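Local coordinates for protein Hia (Haemophilus influenzae, PDB 1S7M) that probably mediates attachment of the bacterium to host cells as a homotrimeric autotransporter adhesin of the outer membrane, this chain being part of its surface-displayed binding region, at residues N62-N72 with N86-K94; S143-G151 with R157-A165. All coordinates share one frame; numbering follows the deposited sequence.

Contact 1. Residues N62-N72 with N86-K94; sequences NFDPLTSSADN and NLDEKGTDK
Asn86 and Asn72 grip each other by their amides, a compact example of how paired asparagines can tie a loop to the start of a helix. Asn72 ND2 gives a nearly straight bond to Asn86 OD1 (3.0 Å, 168° at the hydrogen), and Asn86 ND2 returns one to Asn72 OD1, also 3.0 Å. The side chains come from opposite directions with their amide planes 47° apart, so the pair of hydrogen bonds is twisted rather than flat. Asn86 OD1 also takes Asp88 N in an Asx turn; Asn72 ND2 and Asp88 N reach it from opposite faces of its plane, which fixes the amide's rotation. At the edge of the Phe63 ring, near its plane, lies Asn86 ND2, 3.9 Å from Phe63 CE1. Asp88 adds its CB, which lies against Asn72 ND2. From Glu89, OE2 receives a water that also accepts from Asp64 N, while OE1 pairs with Lys56. The backbone of Lys90 is joined by another water to Asn72 OD1, and its bent side chain curls back to bond Asp88 O. Next, Gly91 O sits 3.4 Å from Thr67 CB, and Thr92 CA is met by Thr67 CG2. The turn from Gly91 then delivers Lys94, whose CG lies 3.8 Å from Thr67 CA. Bends near the end of its chain turn the Lys94 NZ toward Leu66 O for a weak bond of 3.3 Å, and a third water links the carbonyls of Thr67 and Lys94. On the facing segment, Ser69 OG accepts from Asn72 N. The whole is an N-capped helix start bound to an irregular loop by an asparagine pair, within the HiaBD2_N (GIN) region of this trimeric adhesin.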
ATOM      1  N   ASN A  62      -5.857  -8.881  21.277  1.00 43.07           N
ATOM      2  CA  ASN A  62      -4.756  -8.144  21.875  1.00 42.55           C
ATOM      3  C   ASN A  62      -4.841  -6.661  21.590  1.00 40.93           C
ATOM      4  O   ASN A  62      -3.860  -5.930  21.739  1.00 41.76           O
ATOM      5  CB  ASN A  62      -3.417  -8.698  21.383  1.00 45.30           C
ATOM      6  CG  ASN A  62      -3.310 -10.205  21.568  1.00 48.37           C
ATOM      7  OD1 ASN A  62      -3.295 -10.714  22.704  1.00 47.56           O
ATOM      8  ND2 ASN A  62      -3.248 -10.931  20.451  1.00 49.08           N
ATOM      9  N   PHE A  63      -6.012  -6.214  21.162  1.00 38.11           N
ATOM     10  CA  PHE A  63      -6.215  -4.797  20.917  1.00 34.29           C
ATOM     11  C   PHE A  63      -6.670  -4.296  22.270  1.00 34.00           C
ATOM     12  O   PHE A  63      -7.571  -4.871  22.884  1.00 32.90           O
ATOM     13  CB  PHE A  63      -7.328  -4.557  19.887  1.00 31.93           C
ATOM     14  CG  PHE A  63      -7.636  -3.091  19.640  1.00 29.70           C
ATOM     15  CD1 PHE A  63      -6.953  -2.372  18.660  1.00 28.17           C
ATOM     16  CD2 PHE A  63      -8.623  -2.441  20.377  1.00 25.87           C
ATOM     17  CE1 PHE A  63      -7.253  -1.024  18.413  1.00 25.69           C
ATOM     18  CE2 PHE A  63      -8.928  -1.101  20.140  1.00 26.29           C
ATOM     19  CZ  PHE A  63      -8.243  -0.389  19.152  1.00 25.56           C
ATOM     20  N   ASP A  64      -6.051  -3.232  22.745  1.00 33.29           N
ATOM     21  CA  ASP A  64      -6.442  -2.701  24.020  1.00 34.59           C
ATOM     22  C   ASP A  64      -7.342  -1.512  23.787  1.00 33.81           C
ATOM     23  O   ASP A  64      -6.899  -0.477  23.332  1.00 32.73           O
ATOM     24  CB  ASP A  64      -5.205  -2.294  24.830  1.00 37.45           C
ATOM     25  CG  ASP A  64      -5.564  -1.658  26.166  1.00 38.80           C
ATOM     26  OD1 ASP A  64      -4.643  -1.359  26.955  1.00 38.63           O
ATOM     27  OD2 ASP A  64      -6.771  -1.443  26.422  1.00 41.66           O
ATOM     28  N   PRO A  65      -8.635  -1.647  24.114  1.00 35.36           N
ATOM     29  CA  PRO A  65      -9.623  -0.575  23.941  1.00 33.39           C
ATOM     30  C   PRO A  65      -9.368   0.700  24.742  1.00 32.95           C
ATOM     31  O   PRO A  65      -9.834   1.764  24.358  1.00 31.29           O
ATOM     32  CB  PRO A  65     -10.937  -1.232  24.375  1.00 34.31           C
ATOM     33  CG  PRO A  65     -10.720  -2.673  24.090  1.00 35.73           C
ATOM     34  CD  PRO A  65      -9.287  -2.891  24.553  1.00 35.23           C
ATOM     35  N   LEU A  66      -8.625   0.603  25.841  1.00 32.89           N
ATOM     36  CA  LEU A  66      -8.409   1.775  26.694  1.00 35.03           C
ATOM     37  C   LEU A  66      -7.339   2.778  26.291  1.00 34.80           C
ATOM     38  O   LEU A  66      -7.267   3.866  26.854  1.00 34.77           O
ATOM     39  CB  LEU A  66      -8.190   1.318  28.145  1.00 36.70           C
ATOM     40  CG  LEU A  66      -9.499   0.781  28.741  1.00 40.09           C
ATOM     41  CD1 LEU A  66      -9.266  -0.034  30.032  1.00 41.04           C
ATOM     42  CD2 LEU A  66     -10.400   1.983  28.999  1.00 39.33           C
ATOM     43  N   THR A  67      -6.513   2.416  25.316  1.00 35.50           N
ATOM     44  CA  THR A  67      -5.473   3.312  24.825  1.00 34.81           C
ATOM     45  C   THR A  67      -5.908   3.847  23.457  1.00 34.10           C
ATOM     46  O   THR A  67      -5.238   4.687  22.855  1.00 32.67           O
ATOM     47  CB  THR A  67      -4.126   2.555  24.665  1.00 35.71           C
ATOM     48  OG1 THR A  67      -4.329   1.361  23.892  1.00 36.10           O
ATOM     49  CG2 THR A  67      -3.571   2.162  26.024  1.00 37.20           C
ATOM     50  N   SER A  68      -7.061   3.375  22.994  1.00 33.09           N
ATOM     51  CA  SER A  68      -7.580   3.737  21.669  1.00 30.88           C
ATOM     52  C   SER A  68      -8.444   4.991  21.507  1.00 29.61           C
ATOM     53  O   SER A  68      -9.187   5.363  22.406  1.00 29.69           O
ATOM     54  CB  SER A  68      -8.379   2.550  21.113  1.00 30.18           C
ATOM     55  OG  SER A  68      -8.972   2.877  19.865  1.00 32.91           O
ATOM     56  N   SER A  69      -8.345   5.631  20.344  1.00 26.95           N
ATOM     57  CA  SER A  69      -9.190   6.787  20.021  1.00 26.75           C
ATOM     58  C   SER A  69     -10.572   6.222  19.638  1.00 25.60           C
ATOM     59  O   SER A  69     -10.711   5.019  19.335  1.00 25.79           O
ATOM     60  CB  SER A  69      -8.626   7.552  18.812  1.00 28.32           C
ATOM     61  OG  SER A  69      -8.806   6.812  17.600  1.00 30.66           O
ATOM     62  N   ALA A  70     -11.587   7.073  19.625  1.00 26.29           N
ATOM     63  CA  ALA A  70     -12.936   6.627  19.275  1.00 26.40           C
ATOM     64  C   ALA A  70     -12.979   6.032  17.853  1.00 26.36           C
ATOM     65  O   ALA A  70     -13.592   4.988  17.614  1.00 23.62           O
ATOM     66  CB  ALA A  70     -13.925   7.805  19.389  1.00 27.72           C
ATOM     67  N   ASP A  71     -12.320   6.697  16.912  1.00 26.81           N
ATOM     68  CA  ASP A  71     -12.293   6.195  15.548  1.00 25.66           C
ATOM     69  C   ASP A  71     -11.627   4.821  15.438  1.00 23.47           C
ATOM     70  O   ASP A  71     -12.158   3.909  14.783  1.00 21.14           O
ATOM     71  CB  ASP A  71     -11.571   7.176  14.627  1.00 28.08           C
ATOM     72  CG  ASP A  71     -11.646   6.740  13.165  1.00 31.19           C
ATOM     73  OD1 ASP A  71     -10.708   6.077  12.673  1.00 32.75           O
ATOM     74  OD2 ASP A  71     -12.674   7.034  12.526  1.00 32.29           O
ATOM     75  N   ASN A  72     -10.474   4.652  16.081  1.00 22.14           N
ATOM     76  CA  ASN A  72      -9.780   3.369  15.982  1.00 21.58           C
ATOM     77  C   ASN A  72     -10.588   2.254  16.614  1.00 22.56           C
ATOM     78  O   ASN A  72     -10.672   1.156  16.067  1.00 24.07           O
ATOM     79  CB  ASN A  72      -8.382   3.425  16.621  1.00 19.43           C
ATOM     80  CG  ASN A  72      -7.368   2.555  15.884  1.00 22.06           C
ATOM     81  OD1 ASN A  72      -6.697   1.691  16.471  1.00 17.73           O
ATOM     82  ND2 ASN A  72      -7.255   2.781  14.566  1.00 21.26           N
ATOM     83  N   ASN A  86      -4.691  -2.100  10.271  1.00 19.90           N
ATOM     84  CA  ASN A  86      -4.912  -0.954  11.168  1.00 18.91           C
ATOM     85  C   ASN A  86      -3.604  -0.205  11.246  1.00 18.42           C
ATOM     86  O   ASN A  86      -2.646  -0.696  11.842  1.00 18.06           O
ATOM     87  CB  ASN A  86      -5.338  -1.431  12.570  1.00 19.79           C
ATOM     88  CG  ASN A  86      -5.398  -0.277  13.602  1.00 20.47           C
ATOM     89  OD1 ASN A  86      -5.276   0.899  13.258  1.00 16.54           O
ATOM     90  ND2 ASN A  86      -5.614  -0.629  14.864  1.00 22.65           N
ATOM     91  N   LEU A  87      -3.555   0.971  10.625  1.00 17.26           N
ATOM     92  CA  LEU A  87      -2.333   1.761  10.600  1.00 21.51           C
ATOM     93  C   LEU A  87      -2.202   2.754  11.724  1.00 22.63           C
ATOM     94  O   LEU A  87      -1.181   3.421  11.824  1.00 24.82           O
ATOM     95  CB  LEU A  87      -2.224   2.544   9.280  1.00 20.48           C
ATOM     96  CG  LEU A  87      -2.179   1.695   8.003  1.00 19.61           C
ATOM     97  CD1 LEU A  87      -2.274   2.587   6.780  1.00 18.10           C
ATOM     98  CD2 LEU A  87      -0.888   0.886   7.994  1.00 17.57           C
ATOM     99  N   ASP A  88      -3.221   2.862  12.570  1.00 23.63           N
ATOM    100  CA  ASP A  88      -3.183   3.875  13.623  1.00 24.59           C
ATOM    101  C   ASP A  88      -3.257   3.385  15.078  1.00 24.44           C
ATOM    102  O   ASP A  88      -3.668   4.146  15.957  1.00 24.80           O
ATOM    103  CB  ASP A  88      -4.319   4.888  13.393  1.00 25.00           C
ATOM    104  CG  ASP A  88      -4.368   5.417  11.959  1.00 29.23           C
ATOM    105  OD1 ASP A  88      -3.313   5.838  11.437  1.00 30.58           O
ATOM    106  OD2 ASP A  88      -5.470   5.428  11.361  1.00 32.07           O
ATOM    107  N   GLU A  89      -2.872   2.141  15.350  1.00 25.68           N
ATOM    108  CA  GLU A  89      -2.916   1.667  16.729  1.00 26.36           C
ATOM    109  C   GLU A  89      -1.974   2.489  17.629  1.00 26.02           C
ATOM    110  O   GLU A  89      -0.807   2.712  17.302  1.00 23.16           O
ATOM    111  CB  GLU A  89      -2.552   0.178  16.823  1.00 28.40           C
ATOM    112  CG  GLU A  89      -2.602  -0.376  18.275  1.00 29.90           C
ATOM    113  CD  GLU A  89      -2.278  -1.865  18.364  1.00 34.06           C
ATOM    114  OE1 GLU A  89      -1.496  -2.365  17.522  1.00 31.29           O
ATOM    115  OE2 GLU A  89      -2.791  -2.541  19.290  1.00 35.54           O
ATOM    116  N   LYS A  90      -2.493   2.934  18.769  1.00 26.31           N
ATOM    117  CA  LYS A  90      -1.708   3.727  19.713  1.00 27.43           C
ATOM    118  C   LYS A  90      -1.245   2.926  20.935  1.00 28.87           C
ATOM    119  O   LYS A  90      -1.912   1.989  21.373  1.00 28.61           O
ATOM    120  CB  LYS A  90      -2.516   4.946  20.166  1.00 29.56           C
ATOM    121  CG  LYS A  90      -2.837   5.933  19.048  1.00 28.89           C
ATOM    122  CD  LYS A  90      -1.556   6.508  18.427  1.00 33.38           C
ATOM    123  CE  LYS A  90      -1.855   7.467  17.258  1.00 32.92           C
ATOM    124  NZ  LYS A  90      -2.569   6.778  16.113  1.00 36.87           N
ATOM    125  N   GLY A  91      -0.087   3.308  21.472  1.00 30.76           N
ATOM    126  CA  GLY A  91       0.482   2.635  22.628  1.00 31.87           C
ATOM    127  C   GLY A  91      -0.033   3.113  23.979  1.00 32.77           C
ATOM    128  O   GLY A  91      -1.008   3.860  24.060  1.00 33.49           O
ATOM    129  N   THR A  92       0.651   2.696  25.039  1.00 34.43           N
ATOM    130  CA  THR A  92       0.266   3.033  26.411  1.00 36.97           C
ATOM    131  C   THR A  92       0.044   4.499  26.692  1.00 37.00           C
ATOM    132  O   THR A  92      -0.814   4.846  27.502  1.00 38.12           O
ATOM    133  CB  THR A  92       1.300   2.521  27.428  1.00 38.15           C
ATOM    134  OG1 THR A  92       1.461   1.109  27.264  1.00 39.34           O
ATOM    135  CG2 THR A  92       0.825   2.800  28.863  1.00 40.13           C
ATOM    136  N   ASP A  93       0.802   5.368  26.035  1.00 36.62           N
ATOM    137  CA  ASP A  93       0.638   6.798  26.256  1.00 36.45           C
ATOM    138  C   ASP A  93      -0.522   7.370  25.434  1.00 36.61           C
ATOM    139  O   ASP A  93      -0.758   8.578  25.437  1.00 36.86           O
ATOM    140  CB  ASP A  93       1.944   7.530  25.938  1.00 38.23           C
ATOM    141  CG  ASP A  93       2.116   7.814  24.449  1.00 40.74           C
ATOM    142  OD1 ASP A  93       1.595   7.044  23.609  1.00 39.60           O
ATOM    143  OD2 ASP A  93       2.789   8.814  24.125  1.00 40.20           O
ATOM    144  N   LYS A  94      -1.237   6.501  24.717  1.00 36.62           N
ATOM    145  CA  LYS A  94      -2.395   6.910  23.917  1.00 37.31           C
ATOM    146  C   LYS A  94      -2.121   7.880  22.771  1.00 38.22           C
ATOM    147  O   LYS A  94      -3.061   8.337  22.121  1.00 39.25           O
ATOM    148  CB  LYS A  94      -3.465   7.542  24.823  1.00 40.76           C
ATOM    149  CG  LYS A  94      -4.041   6.620  25.892  1.00 45.10           C
ATOM    150  CD  LYS A  94      -5.040   7.355  26.801  1.00 49.58           C
ATOM    151  CE  LYS A  94      -6.229   7.930  26.020  1.00 52.40           C
ATOM    152  NZ  LYS A  94      -7.236   6.907  25.569  1.00 54.90           N
TER
HETATM  153  O   HOH W   1      -4.105  -1.836  21.410  1.00 25.00           O
HETATM  154  O   HOH W   2      -5.179   6.735  21.349  1.00 33.18           O
HETATM  155  O   HOH W   3      -5.383   2.185  18.975  1.00 22.81           O

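Contact 2. Residues S143-G151 with R157-A165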
ATOM      1  N   SER A 143     -26.077   2.065 -14.422  1.00 30.69           N
ATOM      2  CA  SER A 143     -27.266   2.818 -14.748  1.00 30.48           C
ATOM      3  C   SER A 143     -28.432   1.989 -14.227  1.00 30.98           C
ATOM      4  O   SER A 143     -28.368   0.761 -14.172  1.00 32.08           O
ATOM      5  CB  SER A 143     -27.384   2.985 -16.267  1.00 31.33           C
ATOM      6  OG  SER A 143     -26.321   3.771 -16.772  1.00 29.92           O
ATOM      7  N   GLY A 144     -29.492   2.666 -13.829  1.00 32.77           N
ATOM      8  CA  GLY A 144     -30.662   1.972 -13.332  1.00 34.84           C
ATOM      9  C   GLY A 144     -31.829   2.637 -14.024  1.00 36.68           C
ATOM     10  O   GLY A 144     -31.636   3.623 -14.746  1.00 35.84           O
ATOM     11  N   ASN A 145     -33.037   2.128 -13.803  1.00 37.75           N
ATOM     12  CA  ASN A 145     -34.187   2.701 -14.471  1.00 37.80           C
ATOM     13  C   ASN A 145     -34.286   4.219 -14.358  1.00 37.01           C
ATOM     14  O   ASN A 145     -34.376   4.780 -13.262  1.00 36.99           O
ATOM     15  CB  ASN A 145     -35.489   2.066 -13.979  1.00 40.56           C
ATOM     16  CG  ASN A 145     -36.702   2.620 -14.710  1.00 43.59           C
ATOM     17  OD1 ASN A 145     -37.506   3.356 -14.140  1.00 44.39           O
ATOM     18  ND2 ASN A 145     -36.816   2.290 -15.995  1.00 44.66           N
ATOM     19  N   GLY A 146     -34.260   4.867 -15.518  1.00 35.50           N
ATOM     20  CA  GLY A 146     -34.369   6.305 -15.593  1.00 32.06           C
ATOM     21  C   GLY A 146     -33.092   7.081 -15.401  1.00 31.78           C
ATOM     22  O   GLY A 146     -33.100   8.302 -15.545  1.00 31.59           O
ATOM     23  N   ILE A 147     -31.991   6.406 -15.069  1.00 31.53           N
ATOM     24  CA  ILE A 147     -30.737   7.124 -14.854  1.00 30.75           C
ATOM     25  C   ILE A 147     -29.595   6.513 -15.647  1.00 29.79           C
ATOM     26  O   ILE A 147     -29.413   5.300 -15.648  1.00 29.09           O
ATOM     27  CB  ILE A 147     -30.365   7.140 -13.363  1.00 31.03           C
ATOM     28  CG1 ILE A 147     -31.504   7.775 -12.553  1.00 31.58           C
ATOM     29  CG2 ILE A 147     -29.076   7.911 -13.156  1.00 30.95           C
ATOM     30  CD1 ILE A 147     -31.211   7.896 -11.048  1.00 30.69           C
ATOM     31  N   ASN A 148     -28.845   7.349 -16.356  1.00 30.79           N
ATOM     32  CA  ASN A 148     -27.723   6.835 -17.131  1.00 31.94           C
ATOM     33  C   ASN A 148     -26.409   7.179 -16.460  1.00 29.16           C
ATOM     34  O   ASN A 148     -26.106   8.341 -16.224  1.00 27.84           O
ATOM     35  CB  ASN A 148     -27.739   7.367 -18.570  1.00 35.31           C
ATOM     36  CG  ASN A 148     -28.769   6.653 -19.444  1.00 39.39           C
ATOM     37  OD1 ASN A 148     -29.094   5.472 -19.218  1.00 38.83           O
ATOM     38  ND2 ASN A 148     -29.279   7.361 -20.459  1.00 40.58           N
ATOM     39  N   VAL A 149     -25.640   6.146 -16.154  1.00 27.85           N
ATOM     40  CA  VAL A 149     -24.364   6.323 -15.470  1.00 28.85           C
ATOM     41  C   VAL A 149     -23.193   6.003 -16.402  1.00 26.88           C
ATOM     42  O   VAL A 149     -23.034   4.862 -16.837  1.00 28.21           O
ATOM     43  CB  VAL A 149     -24.297   5.406 -14.213  1.00 26.29           C
ATOM     44  CG1 VAL A 149     -23.084   5.740 -13.396  1.00 26.53           C
ATOM     45  CG2 VAL A 149     -25.569   5.557 -13.397  1.00 27.40           C
ATOM     46  N   SER A 150     -22.369   7.009 -16.690  1.00 26.78           N
ATOM     47  CA  SER A 150     -21.225   6.816 -17.597  1.00 28.12           C
ATOM     48  C   SER A 150     -19.908   7.330 -17.042  1.00 27.04           C
ATOM     49  O   SER A 150     -19.890   8.246 -16.214  1.00 25.36           O
ATOM     50  CB  SER A 150     -21.487   7.506 -18.948  1.00 25.34           C
ATOM     51  OG  SER A 150     -21.555   8.914 -18.774  1.00 26.19           O
ATOM     52  N   GLY A 151     -18.811   6.750 -17.532  1.00 29.03           N
ATOM     53  CA  GLY A 151     -17.483   7.152 -17.080  1.00 31.39           C
ATOM     54  C   GLY A 151     -16.558   7.631 -18.200  1.00 33.63           C
ATOM     55  O   GLY A 151     -16.816   7.394 -19.388  1.00 32.99           O
ATOM     56  N   ARG A 157      -8.578  12.905 -14.124  1.00 31.02           N
ATOM     57  CA  ARG A 157      -9.662  12.396 -13.295  1.00 29.83           C
ATOM     58  C   ARG A 157     -10.546  11.282 -13.876  1.00 29.57           C
ATOM     59  O   ARG A 157     -10.983  11.339 -15.035  1.00 29.77           O
ATOM     60  CB  ARG A 157     -10.563  13.553 -12.865  1.00 28.80           C
ATOM     61  CG  ARG A 157      -9.854  14.695 -12.151  1.00 31.01           C
ATOM     62  CD  ARG A 157     -10.855  15.753 -11.699  1.00 33.12           C
ATOM     63  NE  ARG A 157     -10.213  16.932 -11.113  1.00 38.28           N
ATOM     64  CZ  ARG A 157      -9.727  17.960 -11.817  1.00 41.19           C
ATOM     65  NH1 ARG A 157      -9.799  17.968 -13.145  1.00 39.64           N
ATOM     66  NH2 ARG A 157      -9.188  19.001 -11.192  1.00 39.95           N
ATOM     67  N   ARG A 158     -10.791  10.252 -13.074  1.00 26.41           N
ATOM     68  CA  ARG A 158     -11.698   9.223 -13.499  1.00 25.28           C
ATOM     69  C   ARG A 158     -13.043   9.870 -13.122  1.00 27.65           C
ATOM     70  O   ARG A 158     -13.402   9.988 -11.938  1.00 28.51           O
ATOM     71  CB  ARG A 158     -11.480   7.930 -12.740  1.00 21.10           C
ATOM     72  CG  ARG A 158     -10.236   7.173 -13.102  1.00 20.32           C
ATOM     73  CD  ARG A 158      -8.925   7.770 -12.525  1.00 21.58           C
ATOM     74  NE  ARG A 158      -7.793   6.872 -12.791  1.00 22.97           N
ATOM     75  CZ  ARG A 158      -6.744   7.188 -13.552  1.00 23.59           C
ATOM     76  NH1 ARG A 158      -6.675   8.384 -14.100  1.00 24.54           N
ATOM     77  NH2 ARG A 158      -5.792   6.297 -13.805  1.00 23.17           N
ATOM     78  N   GLU A 159     -13.775  10.319 -14.135  1.00 28.86           N
ATOM     79  CA  GLU A 159     -15.040  10.993 -13.905  1.00 28.80           C
ATOM     80  C   GLU A 159     -16.263  10.124 -14.165  1.00 28.96           C
ATOM     81  O   GLU A 159     -16.367   9.469 -15.202  1.00 28.66           O
ATOM     82  CB  GLU A 159     -15.099  12.282 -14.743  1.00 31.67           C
ATOM     83  CG  GLU A 159     -14.061  13.363 -14.340  1.00 32.54           C
ATOM     84  CD  GLU A 159     -14.349  14.722 -14.969  1.00 34.28           C
ATOM     85  OE1 GLU A 159     -13.868  15.753 -14.450  1.00 33.69           O
ATOM     86  OE2 GLU A 159     -15.063  14.762 -15.988  1.00 35.99           O
ATOM     87  N   ILE A 160     -17.172  10.085 -13.192  1.00 27.95           N
ATOM     88  CA  ILE A 160     -18.408   9.315 -13.352  1.00 28.84           C
ATOM     89  C   ILE A 160     -19.531  10.334 -13.447  1.00 28.33           C
ATOM     90  O   ILE A 160     -19.718  11.171 -12.549  1.00 26.77           O
ATOM     91  CB  ILE A 160     -18.671   8.369 -12.163  1.00 29.05           C
ATOM     92  CG1 ILE A 160     -17.481   7.437 -11.970  1.00 27.38           C
ATOM     93  CG2 ILE A 160     -19.937   7.560 -12.416  1.00 30.41           C
ATOM     94  CD1 ILE A 160     -17.134   6.598 -13.191  1.00 29.62           C
ATOM     95  N   THR A 161     -20.267  10.289 -14.550  1.00 28.83           N
ATOM     96  CA  THR A 161     -21.345  11.249 -14.751  1.00 27.79           C
ATOM     97  C   THR A 161     -22.729  10.632 -14.618  1.00 27.67           C
ATOM     98  O   THR A 161     -22.959   9.498 -15.054  1.00 25.28           O
ATOM     99  CB  THR A 161     -21.203  11.947 -16.128  1.00 28.36           C
ATOM    100  OG1 THR A 161     -20.033  12.763 -16.111  1.00 28.28           O
ATOM    101  CG2 THR A 161     -22.399  12.844 -16.414  1.00 27.14           C
ATOM    102  N   PHE A 162     -23.642  11.407 -14.029  1.00 27.83           N
ATOM    103  CA  PHE A 162     -25.012  10.959 -13.777  1.00 29.41           C
ATOM    104  C   PHE A 162     -26.070  11.840 -14.444  1.00 29.77           C
ATOM    105  O   PHE A 162     -26.144  13.035 -14.179  1.00 30.05           O
ATOM    106  CB  PHE A 162     -25.266  10.919 -12.259  1.00 27.41           C
ATOM    107  CG  PHE A 162     -24.309  10.035 -11.510  1.00 25.14           C
ATOM    108  CD1 PHE A 162     -23.011  10.461 -11.243  1.00 23.15           C
ATOM    109  CD2 PHE A 162     -24.693   8.754 -11.121  1.00 23.97           C
ATOM    110  CE1 PHE A 162     -22.099   9.614 -10.595  1.00 24.95           C
ATOM    111  CE2 PHE A 162     -23.795   7.889 -10.473  1.00 22.05           C
ATOM    112  CZ  PHE A 162     -22.493   8.319 -10.209  1.00 24.48           C
ATOM    113  N   GLU A 163     -26.904  11.243 -15.288  1.00 31.61           N
ATOM    114  CA  GLU A 163     -27.945  12.012 -15.961  1.00 34.87           C
ATOM    115  C   GLU A 163     -29.234  11.218 -16.143  1.00 34.92           C
ATOM    116  O   GLU A 163     -29.223   9.983 -16.177  1.00 34.98           O
ATOM    117  CB  GLU A 163     -27.447  12.460 -17.342  1.00 37.50           C
ATOM    118  CG  GLU A 163     -27.116  11.270 -18.238  1.00 42.99           C
ATOM    119  CD  GLU A 163     -26.593  11.666 -19.614  1.00 47.70           C
ATOM    120  OE1 GLU A 163     -25.756  12.598 -19.695  1.00 48.60           O
ATOM    121  OE2 GLU A 163     -27.011  11.023 -20.610  1.00 49.02           O
ATOM    122  N   LEU A 164     -30.346  11.939 -16.276  1.00 36.59           N
ATOM    123  CA  LEU A 164     -31.642  11.305 -16.502  1.00 38.40           C
ATOM    124  C   LEU A 164     -31.571  10.635 -17.861  1.00 39.36           C
ATOM    125  O   LEU A 164     -30.943  11.162 -18.771  1.00 40.35           O
ATOM    126  CB  LEU A 164     -32.750  12.357 -16.530  1.00 37.15           C
ATOM    127  CG  LEU A 164     -32.987  13.133 -15.232  1.00 39.66           C
ATOM    128  CD1 LEU A 164     -33.947  14.301 -15.487  1.00 39.87           C
ATOM    129  CD2 LEU A 164     -33.545  12.189 -14.175  1.00 38.28           C
ATOM    130  N   ALA A 165     -32.201   9.476 -18.000  1.00 40.92           N
ATOM    131  CA  ALA A 165     -32.208   8.770 -19.277  1.00 44.01           C
ATOM    132  C   ALA A 165     -33.255   9.404 -20.199  1.00 46.93           C
ATOM    133  O   ALA A 165     -33.864  10.418 -19.786  1.00 47.93           O
ATOM    134  CB  ALA A 165     -32.527   7.296 -19.066  1.00 42.26           C
TER
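Val149 and Phe162 lie side by side and point the same way from a non-hydrogen-bonded pair of an antiparallel beta hairpin, in the Trp ring domain of the adhesin. Val149 CG1, anti to the backbone N (chi1 -171°), comes obliquely to the ring at Phe162 CE2, 3.7 Å away, and also meets Ile160 CG2 at 3.8 Å. Phe141 packs on Val149 and Ile160 from the same chain, and Phe162 meets its counterparts in both other subunits, so this face is probably part of the trimer core. Asn148, Ser150, Thr161 and Glu163 project from the other face. There Asn148 CB lies 4.0 Å from Glu163 CG, while the Asn148 amide reaches diagonally across to Ala165, with Asn148 ND2 3.5 Å from Ala165 CB. Ser150 OG stands over Thr161 CB but bonds to Thr123 of the third subunit, into which the sheet runs on as a parallel ladder. Two hydrogen-bonded pairs, Asn148 with Glu163 and Ser150 with Thr161, hold the strands in register. Where the ladder ends, Ala165 N donates to Gly146 O at 2.9 Å, approaching from 58° above the carbonyl plane.

Contacts 1 and 2 follow one another along the chain and belong to different regions, the first to the HiaBD2_N (GIN) region and the second to the Trp ring domain. Their centres are 41 Å apart and their nearest atoms about 21 Å, so neither touches the other. They illustrate two ways of holding chain segments together: contact 1 joins largely irregular segments through side-chain amides and bridging waters, whereas contact 2 relies on a regular backbone ladder. Their relation to the trimer also differs. Beside contact 1, the carbonyl of Leu87 is hydrogen-bonded to Arg111 of the second subunit; contact 2 lies at the interface with both other subunits.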